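Local structure of alpha-1,3-glucanase (Paenibacillus glycanilyticus, 6K0P) at residues P517-K523 against P549-Y555; T438-G444 against D483-Y489; E233-P239 against T267-S272; P284-G290 against F306-W311. The protein hydrolyses alpha-1,3-glucan as a family 87 glycoside hydrolase, and is seen here as its catalytic domain with the disaccharide nigerose bound. The protein carries 1 engineered substitution. One frame throughout, in Å; residues are numbered along the deposited sequence.

Contact 1: residues P517-K523 against P549-Y555; sequences PSRYGIK and PGISAIY
The ring of Tyr520 lies under Tyr555: the CB of Tyr555 stands over the ring centre, 3.3 Å from the centroid and almost on the normal, a CH-pi contact. The two rings run side by side the same way, planes 20° apart but slid so far that they barely overlap. With CG of Tyr555 anti to the backbone N (chi1 178°), its ring is carried out beyond CZ of Tyr520. On the other side of the strand pair, Ile522 CG2 meets Ile554 CD1 at 4.0 Å. With an alanine in place of Tyr520, CB of Tyr555 would probably lose the face it rests on and Asp454 the phenol hydroxyl bonded to it. Farther out, Ile551 CD1 sits over one face of the Arg519 guanidinium, 3.2 Å from CZ of Arg519. Asp454 takes salt bridges from Arg519 and Lys523. The backbone follows in parallel: Gly550 N reaches Pro517 O at 2.8 Å, Ile551 N meets a lone pair of Arg519 O, at the corner Ile522 N bonds to Ala553 O, and just after it Tyr555 N to Ile522 O. Two successive coils turning the same corner are the hallmark of a right-handed parallel beta-helix.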
# COMPACT_ATOMS: atom_id res chain seq x y z
N PRO A 517 -5.18 20.59 9.04
CA PRO A 517 -3.85 20.10 9.44
C PRO A 517 -3.57 20.51 10.88
O PRO A 517 -3.85 21.63 11.28
CB PRO A 517 -2.91 20.80 8.46
CG PRO A 517 -3.60 22.10 8.17
CD PRO A 517 -5.08 21.82 8.22
N SER A 518 -3.00 19.59 11.66
CA SER A 518 -2.84 19.86 13.09
C SER A 518 -1.86 20.99 13.35
O SER A 518 -1.99 21.70 14.35
CB SER A 518 -2.41 18.59 13.84
OG SER A 518 -1.03 18.34 13.70
N ARG A 519 -0.88 21.18 12.46
CA ARG A 519 0.12 22.23 12.63
C ARG A 519 -0.03 23.31 11.56
O ARG A 519 -0.53 24.39 11.86
CB ARG A 519 1.54 21.65 12.65
CG ARG A 519 1.78 20.58 13.73
CD ARG A 519 2.09 21.19 15.09
NE ARG A 519 3.37 21.88 15.11
CZ ARG A 519 3.87 22.51 16.18
NH1 ARG A 519 3.18 22.52 17.31
NH2 ARG A 519 5.04 23.13 16.10
N TYR A 520 0.37 23.03 10.32
CA TYR A 520 0.38 24.05 9.27
C TYR A 520 -0.16 23.47 7.98
O TYR A 520 -0.01 22.27 7.70
CB TYR A 520 1.80 24.56 8.97
CG TYR A 520 2.64 24.86 10.20
CD1 TYR A 520 2.32 25.93 11.04
CD2 TYR A 520 3.76 24.10 10.51
CE1 TYR A 520 3.08 26.21 12.16
CE2 TYR A 520 4.53 24.37 11.62
CZ TYR A 520 4.18 25.43 12.45
OH TYR A 520 4.95 25.70 13.56
N GLY A 521 -0.77 24.33 7.16
CA GLY A 521 -1.11 23.91 5.81
C GLY A 521 0.13 23.61 4.99
O GLY A 521 0.22 22.56 4.35
N ILE A 522 1.09 24.52 5.01
CA ILE A 522 2.34 24.40 4.27
C ILE A 522 3.49 24.64 5.23
O ILE A 522 3.45 25.60 6.01
CB ILE A 522 2.39 25.42 3.11
CG1 ILE A 522 1.24 25.16 2.14
CG2 ILE A 522 3.76 25.39 2.41
CD1 ILE A 522 0.96 26.29 1.19
N LYS A 523 4.49 23.76 5.21
CA LYS A 523 5.71 23.97 5.98
C LYS A 523 6.90 24.03 5.03
O LYS A 523 7.12 23.10 4.24
CB LYS A 523 5.94 22.88 7.02
CG LYS A 523 7.25 23.08 7.78
CD LYS A 523 7.36 22.19 9.01
CE LYS A 523 8.72 22.34 9.68
NZ LYS A 523 8.86 21.45 10.89
N PRO A 549 -6.15 25.42 10.02
CA PRO A 549 -4.89 24.87 10.52
C PRO A 549 -4.81 25.04 12.03
O PRO A 549 -5.32 26.01 12.60
CB PRO A 549 -3.83 25.72 9.82
CG PRO A 549 -4.52 27.05 9.60
CD PRO A 549 -5.96 26.71 9.32
N GLY A 550 -4.15 24.08 12.69
CA GLY A 550 -4.02 24.14 14.13
C GLY A 550 -3.24 25.35 14.61
O GLY A 550 -3.59 25.97 15.63
N ILE A 551 -2.17 25.70 13.91
CA ILE A 551 -1.32 26.83 14.28
C ILE A 551 -1.44 27.99 13.30
O ILE A 551 -1.91 29.07 13.66
CB ILE A 551 0.15 26.38 14.46
CG1 ILE A 551 0.22 25.26 15.48
CG2 ILE A 551 1.03 27.56 14.88
CD1 ILE A 551 1.57 24.73 15.66
N SER A 552 -1.04 27.77 12.05
CA SER A 552 -1.11 28.83 11.04
C SER A 552 -1.09 28.18 9.67
O SER A 552 -0.73 27.00 9.52
CB SER A 552 0.06 29.80 11.18
OG SER A 552 1.28 29.15 10.89
N ALA A 553 -1.45 28.97 8.65
CA ALA A 553 -1.56 28.42 7.30
C ALA A 553 -0.21 27.99 6.75
O ALA A 553 -0.10 26.93 6.13
CB ALA A 553 -2.24 29.41 6.37
N ILE A 554 0.82 28.81 6.92
CA ILE A 554 2.15 28.52 6.39
C ILE A 554 3.21 28.84 7.43
O ILE A 554 3.16 29.89 8.09
CB ILE A 554 2.43 29.23 5.04
CG1 ILE A 554 3.85 28.92 4.54
CG2 ILE A 554 2.22 30.75 5.17
CD1 ILE A 554 4.10 29.31 3.08
N TYR A 555 4.17 27.93 7.58
CA TYR A 555 5.32 28.11 8.44
C TYR A 555 6.59 28.13 7.60
O TYR A 555 6.74 27.33 6.67
CB TYR A 555 5.44 26.97 9.48
CG TYR A 555 6.68 27.13 10.33
CD1 TYR A 555 6.66 27.96 11.45
CD2 TYR A 555 7.86 26.49 10.01
CE1 TYR A 555 7.79 28.13 12.23
CE2 TYR A 555 9.01 26.66 10.77
CZ TYR A 555 8.96 27.48 11.88
OH TYR A 555 10.09 27.67 12.65

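Contact 2: residues T438-G444 against D483-Y489; sequences TLDRTGG and DINNPVY
The ring of Tyr489 has Gly444 O at its edge, 3.7 Å from CE2 of Tyr489 and near the ring plane, while CG1 of its own neighbour Val488 sits over the centre of one face. Its hydroxyl goes on to Asp445. With CG anti to the carbonyl carbon in both residues, the carboxylate of Asp440 and the amide of Asn485 lie side by side, planes 48° apart. Asn485 ND2 donates to Asp440 OD1 at 2.9 Å, within its own amide plane and on the syn side of the carboxylate; Tyr403 holds the other oxygen, OD2, so the group is fixed from two directions. Strands 438-440 and 483-485 run parallel, 7° apart, as stacked rungs of the beta-helix. Leu439 N bonds to Asp483 O, Asn485 N to Leu439 O and Arg441 N to Asn485 O. Beyond the strands both chains turn, and Val488 N picks up Thr442 O at 2.9 Å. The Arg441 guanidinium pairs with Asp406 through NE. Gly443 adopts backbone angles at which a CB would jam against the preceding carbonyl oxygen. Water 1 joins Thr438 OG1 to Asp483 OD2, where Arg13 also reaches both, and Asn513 takes Asp483 OD1.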
# COMPACT_ATOMS: atom_id res chain seq x y z
N THR A 438 -6.62 12.12 -3.28
CA THR A 438 -7.17 12.38 -1.96
C THR A 438 -6.28 11.67 -0.96
O THR A 438 -5.99 10.48 -1.12
CB THR A 438 -8.61 11.89 -1.84
OG1 THR A 438 -9.40 12.58 -2.83
CG2 THR A 438 -9.17 12.19 -0.45
N LEU A 439 -5.81 12.41 0.05
CA LEU A 439 -4.89 11.88 1.06
C LEU A 439 -5.51 12.14 2.42
O LEU A 439 -5.63 13.30 2.84
CB LEU A 439 -3.51 12.53 0.96
CG LEU A 439 -2.81 12.40 -0.39
CD1 LEU A 439 -1.55 13.26 -0.42
CD2 LEU A 439 -2.47 10.95 -0.71
N ASP A 440 -5.91 11.07 3.11
CA ASP A 440 -6.61 11.17 4.39
C ASP A 440 -5.70 10.70 5.50
O ASP A 440 -5.23 9.56 5.49
CB ASP A 440 -7.87 10.31 4.39
CG ASP A 440 -8.96 10.84 3.49
OD1 ASP A 440 -8.84 11.99 3.03
OD2 ASP A 440 -9.95 10.10 3.25
N ARG A 441 -5.44 11.57 6.48
CA ARG A 441 -4.70 11.18 7.67
C ARG A 441 -3.32 10.60 7.30
O ARG A 441 -2.92 9.53 7.78
CB ARG A 441 -5.50 10.21 8.55
CG ARG A 441 -6.84 10.78 9.04
CD ARG A 441 -7.74 9.71 9.72
NE ARG A 441 -7.93 8.57 8.82
CZ ARG A 441 -8.84 8.51 7.86
NH1 ARG A 441 -9.70 9.51 7.67
NH2 ARG A 441 -8.89 7.44 7.07
N THR A 442 -2.60 11.33 6.45
CA THR A 442 -1.26 10.93 6.03
C THR A 442 -0.18 11.82 6.66
O THR A 442 -0.45 12.91 7.17
CB THR A 442 -1.12 10.89 4.50
OG1 THR A 442 -1.27 12.22 3.97
CG2 THR A 442 -2.17 9.96 3.90
N GLY A 443 1.05 11.33 6.60
CA GLY A 443 2.15 11.88 7.39
C GLY A 443 2.49 10.97 8.56
O GLY A 443 1.89 9.92 8.77
N GLY A 444 3.47 11.41 9.34
CA GLY A 444 3.91 10.64 10.48
C GLY A 444 5.30 11.06 10.93
O GLY A 444 5.85 12.06 10.46
N ASP A 483 -6.93 16.78 -2.64
CA ASP A 483 -7.59 17.07 -1.38
C ASP A 483 -6.83 16.35 -0.27
O ASP A 483 -6.66 15.13 -0.31
CB ASP A 483 -9.04 16.61 -1.41
CG ASP A 483 -9.85 17.42 -2.40
OD1 ASP A 483 -9.80 18.66 -2.32
OD2 ASP A 483 -10.51 16.82 -3.28
N ILE A 484 -6.37 17.12 0.71
CA ILE A 484 -5.59 16.60 1.83
C ILE A 484 -6.43 16.81 3.08
O ILE A 484 -6.65 17.95 3.52
CB ILE A 484 -4.23 17.30 1.95
CG1 ILE A 484 -3.37 16.94 0.73
CG2 ILE A 484 -3.53 16.90 3.24
CD1 ILE A 484 -2.11 17.79 0.57
N ASN A 485 -6.92 15.72 3.65
CA ASN A 485 -7.86 15.78 4.76
C ASN A 485 -7.19 15.29 6.03
O ASN A 485 -6.66 14.18 6.06
CB ASN A 485 -9.09 14.93 4.46
CG ASN A 485 -9.84 15.41 3.25
OD1 ASN A 485 -10.19 16.59 3.16
ND2 ASN A 485 -10.06 14.52 2.30
N ASN A 486 -7.21 16.13 7.07
CA ASN A 486 -6.72 15.76 8.39
C ASN A 486 -5.32 15.14 8.35
O ASN A 486 -5.09 14.08 8.94
CB ASN A 486 -7.71 14.82 9.06
CG ASN A 486 -7.45 14.63 10.55
OD1 ASN A 486 -6.76 15.43 11.18
ND2 ASN A 486 -8.00 13.56 11.11
N PRO A 487 -4.36 15.77 7.67
CA PRO A 487 -3.00 15.23 7.71
C PRO A 487 -2.49 15.29 9.14
O PRO A 487 -2.89 16.15 9.92
CB PRO A 487 -2.21 16.19 6.81
CG PRO A 487 -2.93 17.50 6.96
CD PRO A 487 -4.39 17.13 7.09
N VAL A 488 -1.58 14.36 9.47
CA VAL A 488 -1.08 14.27 10.84
C VAL A 488 -0.51 15.62 11.29
O VAL A 488 -0.79 16.08 12.41
CB VAL A 488 -0.04 13.14 10.97
CG1 VAL A 488 0.50 13.06 12.41
CG2 VAL A 488 -0.68 11.81 10.57
N TYR A 489 0.26 16.27 10.43
CA TYR A 489 0.96 17.51 10.77
C TYR A 489 0.73 18.63 9.77
O TYR A 489 0.35 19.74 10.15
CB TYR A 489 2.46 17.25 10.87
CG TYR A 489 2.87 16.32 11.99
CD1 TYR A 489 2.53 16.60 13.31
CD2 TYR A 489 3.62 15.18 11.73
CE1 TYR A 489 2.93 15.76 14.34
CE2 TYR A 489 4.02 14.33 12.75
CZ TYR A 489 3.67 14.63 14.05
OH TYR A 489 4.06 13.80 15.07
O HOH W 1 -11.62 14.40 -2.37
O HOH W 2 -10.13 12.07 9.29
O HOH W 3 1.21 15.21 7.95

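Contact 3: residues E233-P239 against T267-S272; sequences EIVGAGP and TIRDLS
Strands 233-236 and 267-269 lie parallel, their axes 4.7 Å apart and 8° from alignment, in straight register: Glu233 beside Thr267, Ile234 beside Ile268, Val235 beside Arg269. Three backbone bonds stitch them. Ile234 N gives to Thr267 O at 2.8 Å, Arg269 N to Ile234 O, and Gly236 N to Arg269 O. At Asp270 the second chain turns a corner, and the first swings with it, so that Gly238 N meets Asp270 O from above the carbonyl plane, 47° out of it. Gly236 lies against the same carbonyl, with its CA 3.1 Å from Asp270 O; a CB on it would collide with that oxygen. This is one rung of the parallel beta-helix laid on the next, with the corner kept in step between neighbouring coils. On the inner face, Ile234 reaches both Ile268 and Leu271: its CD1 meets CG1 of Ile268, while its CG2 lies 4.1 Å from CD2 of Leu271. The other face carries Val235 and Arg269 side by side. CG1 of Val235 covers the centre of one face of the Arg269 guanidinium, 3.7 Å above its plane. With CG of Arg269 set between the backbone N and the carbonyl carbon (chi1 66°) and the chain extended to NE, the guanidinium runs out alongside Val235. There NH1 of Arg269 makes a salt bridge with Asp270 OD2 at 2.8 Å, an oxygen that also takes a bond from Gln179. At the guanidinium edge and in its plane, water 4 accepts from Arg269 NE and donates to Glu233 OE1, itself bonded to Tyr187.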
# COMPACT_ATOMS: atom_id res chain seq x y z
N GLU A 233 0.84 -17.95 -20.63
CA GLU A 233 -0.34 -17.50 -19.89
C GLU A 233 -0.54 -18.41 -18.69
O GLU A 233 -0.52 -19.64 -18.83
CB GLU A 233 -1.58 -17.55 -20.78
CG GLU A 233 -1.52 -16.60 -21.96
CD GLU A 233 -2.77 -16.68 -22.81
OE1 GLU A 233 -3.87 -16.84 -22.25
OE2 GLU A 233 -2.64 -16.60 -24.05
N ILE A 234 -0.71 -17.82 -17.51
CA ILE A 234 -1.07 -18.54 -16.30
C ILE A 234 -2.41 -17.98 -15.85
O ILE A 234 -2.50 -16.78 -15.53
CB ILE A 234 0.01 -18.40 -15.22
CG1 ILE A 234 1.33 -18.95 -15.74
CG2 ILE A 234 -0.41 -19.12 -13.93
CD1 ILE A 234 2.46 -18.87 -14.77
N VAL A 235 -3.44 -18.81 -15.87
CA VAL A 235 -4.82 -18.37 -15.68
C VAL A 235 -5.43 -19.19 -14.55
O VAL A 235 -5.43 -20.42 -14.60
CB VAL A 235 -5.66 -18.56 -16.96
CG1 VAL A 235 -7.08 -18.08 -16.74
CG2 VAL A 235 -5.00 -17.84 -18.16
N GLY A 236 -5.96 -18.50 -13.53
CA GLY A 236 -6.70 -19.15 -12.47
C GLY A 236 -8.20 -19.03 -12.65
O GLY A 236 -8.71 -18.57 -13.68
N ALA A 237 -8.92 -19.42 -11.60
CA ALA A 237 -10.38 -19.41 -11.57
C ALA A 237 -10.94 -18.14 -10.96
O ALA A 237 -12.17 -18.00 -10.89
CB ALA A 237 -10.88 -20.63 -10.78
N GLY A 238 -10.08 -17.23 -10.53
CA GLY A 238 -10.47 -16.06 -9.78
C GLY A 238 -9.73 -16.05 -8.46
O GLY A 238 -9.44 -17.10 -7.89
N PRO A 239 -9.39 -14.86 -7.95
CA PRO A 239 -8.54 -14.79 -6.75
C PRO A 239 -9.17 -15.36 -5.48
O PRO A 239 -8.43 -15.79 -4.59
CB PRO A 239 -8.20 -13.30 -6.61
CG PRO A 239 -9.27 -12.59 -7.38
CD PRO A 239 -9.65 -13.52 -8.52
N THR A 267 1.42 -13.54 -19.28
CA THR A 267 0.29 -13.03 -18.52
C THR A 267 0.07 -13.94 -17.33
O THR A 267 0.05 -15.16 -17.49
CB THR A 267 -0.97 -13.02 -19.39
OG1 THR A 267 -0.77 -12.16 -20.52
CG2 THR A 267 -2.16 -12.52 -18.58
N ILE A 268 -0.08 -13.35 -16.15
CA ILE A 268 -0.49 -14.08 -14.95
C ILE A 268 -1.77 -13.43 -14.45
O ILE A 268 -1.77 -12.22 -14.19
CB ILE A 268 0.60 -14.04 -13.87
CG1 ILE A 268 1.91 -14.62 -14.39
CG2 ILE A 268 0.14 -14.78 -12.62
CD1 ILE A 268 3.08 -14.47 -13.43
N ARG A 269 -2.84 -14.20 -14.33
CA ARG A 269 -4.11 -13.57 -13.99
C ARG A 269 -5.05 -14.47 -13.20
O ARG A 269 -5.00 -15.70 -13.30
CB ARG A 269 -4.84 -13.03 -15.23
CG ARG A 269 -5.31 -14.11 -16.20
CD ARG A 269 -6.04 -13.45 -17.37
NE ARG A 269 -6.29 -14.31 -18.52
CZ ARG A 269 -7.45 -14.91 -18.76
NH1 ARG A 269 -8.46 -14.76 -17.91
NH2 ARG A 269 -7.61 -15.66 -19.85
N ASP A 270 -5.93 -13.82 -12.43
CA ASP A 270 -7.14 -14.43 -11.88
C ASP A 270 -6.82 -15.48 -10.80
O ASP A 270 -7.33 -16.60 -10.83
CB ASP A 270 -8.04 -15.01 -12.98
CG ASP A 270 -8.42 -13.98 -14.02
OD1 ASP A 270 -8.42 -12.76 -13.72
OD2 ASP A 270 -8.73 -14.39 -15.16
N LEU A 271 -5.98 -15.10 -9.84
CA LEU A 271 -5.59 -16.04 -8.80
C LEU A 271 -5.09 -15.25 -7.60
O LEU A 271 -4.85 -14.04 -7.68
CB LEU A 271 -4.53 -17.03 -9.32
CG LEU A 271 -3.25 -16.47 -9.95
CD1 LEU A 271 -2.25 -15.97 -8.91
CD2 LEU A 271 -2.60 -17.53 -10.86
N SER A 272 -4.89 -15.95 -6.50
CA SER A 272 -4.29 -15.35 -5.32
C SER A 272 -3.04 -16.12 -4.91
O SER A 272 -2.85 -17.29 -5.28
CB SER A 272 -5.27 -15.27 -4.13
OG SER A 272 -5.69 -16.57 -3.74
O HOH W 4 -4.58 -14.84 -20.65

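Contact 4: residues P284-G290 against F306-W311; sequences PGKFIDG and FVCLYW. With GLC (alpha-D-glucopyranose), chain B; GLC (alpha-D-glucopyranose), chain C.
One of the glycan pockets of the catalytic domain is built on this corner of the beta-helix, where Lys286, Val307 and Trp311 meet the sugar. O4 of the chain B glucose lies over one face of the Trp311 indole, 3.3 Å above its plane, and C1 of the chain C glucose lies over the same face. Lys286 bends at chi2 (94°), which brings CE across CB of Trp311 and NZ to a bond with O4 of the chain B glucose at 2.9 Å; a second bond runs to Gly283 O. The ammonium is also 5.0 Å from the centroid of the indole five-membered ring, a cation-pi contact. Cutting the indole back to an alanine is likely to take from both glucose units the surface they lie on and from the Lys286 ammonium its cation-pi partner. Behind the pocket, Gly285 O accepts from both Val307 N and Cys308 N. CB of Phe287 sits over the centre of the Phe306 ring, 3.9 Å from its centroid. Tyr310 OH donates to Gly290 O at 2.7 Å. An aromatic platform under sugar, with polar groups at its side, is typical of carbohydrate-binding clefts in glycoside hydrolases.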
# COMPACT_ATOMS: atom_id res chain seq x y z
N PRO A 284 15.45 -11.73 -1.12
CA PRO A 284 14.35 -12.61 -1.52
C PRO A 284 13.01 -12.00 -1.14
O PRO A 284 12.94 -10.98 -0.45
CB PRO A 284 14.62 -13.87 -0.69
CG PRO A 284 15.27 -13.36 0.56
CD PRO A 284 16.15 -12.23 0.08
N GLY A 285 11.94 -12.63 -1.60
CA GLY A 285 10.62 -12.34 -1.08
C GLY A 285 9.66 -11.61 -2.00
O GLY A 285 8.58 -11.23 -1.55
N LYS A 286 10.01 -11.40 -3.26
CA LYS A 286 9.07 -10.82 -4.21
C LYS A 286 8.27 -11.96 -4.84
O LYS A 286 8.85 -12.95 -5.28
CB LYS A 286 9.79 -10.02 -5.29
CG LYS A 286 10.46 -8.76 -4.75
CD LYS A 286 11.93 -8.99 -4.41
CE LYS A 286 12.57 -7.67 -4.02
NZ LYS A 286 14.03 -7.82 -3.73
N PHE A 287 6.94 -11.83 -4.84
CA PHE A 287 6.13 -12.91 -5.41
C PHE A 287 6.49 -13.16 -6.86
O PHE A 287 6.62 -14.32 -7.29
CB PHE A 287 4.63 -12.61 -5.27
CG PHE A 287 3.76 -13.57 -6.04
CD1 PHE A 287 3.79 -14.93 -5.77
CD2 PHE A 287 2.92 -13.11 -7.04
CE1 PHE A 287 3.00 -15.81 -6.49
CE2 PHE A 287 2.11 -13.99 -7.76
CZ PHE A 287 2.16 -15.34 -7.49
N ILE A 288 6.68 -12.10 -7.64
CA ILE A 288 7.11 -12.21 -9.03
C ILE A 288 8.47 -11.54 -9.15
O ILE A 288 8.62 -10.36 -8.79
CB ILE A 288 6.10 -11.56 -10.00
CG1 ILE A 288 4.78 -12.32 -9.99
CG2 ILE A 288 6.69 -11.50 -11.42
CD1 ILE A 288 3.62 -11.53 -10.60
N ASP A 289 9.45 -12.29 -9.63
CA ASP A 289 10.72 -11.74 -10.09
C ASP A 289 10.67 -11.66 -11.61
O ASP A 289 10.15 -12.56 -12.28
CB ASP A 289 11.88 -12.65 -9.69
CG ASP A 289 12.02 -12.78 -8.19
OD1 ASP A 289 12.18 -11.75 -7.52
OD2 ASP A 289 11.98 -13.92 -7.70
N GLY A 290 11.21 -10.57 -12.15
CA GLY A 290 11.25 -10.43 -13.59
C GLY A 290 12.18 -9.31 -13.98
O GLY A 290 11.75 -8.29 -14.51
N PHE A 306 4.06 -11.62 1.27
CA PHE A 306 5.37 -11.57 0.64
C PHE A 306 6.06 -10.29 1.08
O PHE A 306 5.46 -9.43 1.73
CB PHE A 306 5.24 -11.64 -0.89
CG PHE A 306 4.82 -13.00 -1.38
CD1 PHE A 306 3.47 -13.34 -1.46
CD2 PHE A 306 5.76 -13.96 -1.72
CE1 PHE A 306 3.07 -14.60 -1.90
CE2 PHE A 306 5.37 -15.22 -2.15
CZ PHE A 306 4.03 -15.54 -2.24
N VAL A 307 7.34 -10.17 0.72
CA VAL A 307 8.03 -8.91 0.95
C VAL A 307 7.50 -7.85 -0.01
O VAL A 307 7.13 -6.74 0.41
CB VAL A 307 9.56 -9.10 0.86
CG1 VAL A 307 10.27 -7.76 1.11
CG2 VAL A 307 10.01 -10.12 1.90
N CYS A 308 7.38 -8.20 -1.30
CA CYS A 308 6.77 -7.32 -2.29
C CYS A 308 5.96 -8.15 -3.27
O CYS A 308 6.18 -9.36 -3.39
CB CYS A 308 7.81 -6.58 -3.16
SG CYS A 308 9.14 -5.78 -2.25
N LEU A 309 5.07 -7.48 -4.01
CA LEU A 309 4.53 -8.10 -5.22
C LEU A 309 5.58 -8.14 -6.32
O LEU A 309 5.86 -9.20 -6.88
CB LEU A 309 3.26 -7.39 -5.71
CG LEU A 309 2.79 -7.81 -7.12
CD1 LEU A 309 2.61 -9.33 -7.23
CD2 LEU A 309 1.49 -7.09 -7.52
N TYR A 310 6.18 -6.99 -6.63
CA TYR A 310 7.10 -6.91 -7.76
C TYR A 310 8.04 -5.73 -7.56
O TYR A 310 7.62 -4.65 -7.11
CB TYR A 310 6.34 -6.74 -9.08
CG TYR A 310 7.26 -6.73 -10.28
CD1 TYR A 310 7.92 -7.88 -10.68
CD2 TYR A 310 7.50 -5.56 -10.98
CE1 TYR A 310 8.79 -7.88 -11.76
CE2 TYR A 310 8.35 -5.55 -12.07
CZ TYR A 310 9.00 -6.70 -12.45
OH TYR A 310 9.87 -6.68 -13.52
N TRP A 311 9.31 -5.94 -7.92
CA TRP A 311 10.37 -4.94 -7.81
C TRP A 311 11.07 -4.95 -9.16
O TRP A 311 11.98 -5.75 -9.39
CB TRP A 311 11.32 -5.31 -6.68
CG TRP A 311 12.38 -4.30 -6.38
CD1 TRP A 311 13.51 -4.04 -7.12
CD2 TRP A 311 12.44 -3.43 -5.25
NE1 TRP A 311 14.25 -3.05 -6.52
CE2 TRP A 311 13.61 -2.66 -5.37
CE3 TRP A 311 11.60 -3.22 -4.15
CZ2 TRP A 311 13.98 -1.70 -4.42
CZ3 TRP A 311 11.96 -2.28 -3.21
CH2 TRP A 311 13.14 -1.52 -3.35
C1 GLC B . 15.63 -2.70 0.25
C2 GLC B . 16.61 -3.32 -0.73
C3 GLC B . 15.86 -3.79 -1.95
C4 GLC B . 14.71 -4.71 -1.55
C5 GLC B . 13.80 -3.99 -0.61
C6 GLC B . 12.71 -4.88 -0.03
O1 GLC B . 15.20 -1.52 -0.33
O2 GLC B . 17.61 -2.34 -1.02
O3 GLC B . 16.74 -4.60 -2.71
O4 GLC B . 13.96 -5.11 -2.67
O5 GLC B . 14.54 -3.54 0.48
O6 GLC B . 13.17 -6.05 0.58
C1 GLC C . 16.65 -4.37 -4.16
C2 GLC C . 17.48 -5.41 -4.90
C3 GLC C . 18.96 -5.07 -4.73
C4 GLC C . 19.23 -3.64 -5.18
C5 GLC C . 18.28 -2.68 -4.45
C6 GLC C . 18.46 -1.22 -4.87
O2 GLC C . 17.22 -6.69 -4.35
O3 GLC C . 19.76 -5.99 -5.43
O4 GLC C . 20.57 -3.30 -4.90
O5 GLC C . 16.94 -3.08 -4.68
O6 GLC C . 18.28 -1.08 -6.27
O HOH W 5 10.53 -8.54 -8.39
O HOH W 6 12.12 -8.18 -11.01

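From the N terminus, contact 3 comes first, then contact 4, contact 2 and contact 1. Each closes its loop before the next opens, so none nest or cross: all four join neighbouring coils of the same beta-helix, with 15 to 38 residues between the segments. Contacts 3 and 4 are adjacent, with centres about 17 Å apart, and touch through Ile268 CD1 and Ile288 CD1. Contacts 2 and 1 form a second pair on the other side of the chain's centre; Ser518 and Arg519 reach the backbone of Val488 and Tyr489. Contacts 3 and 1 lie farthest apart, about 47 Å between centres, on opposite sides of the chain's centre.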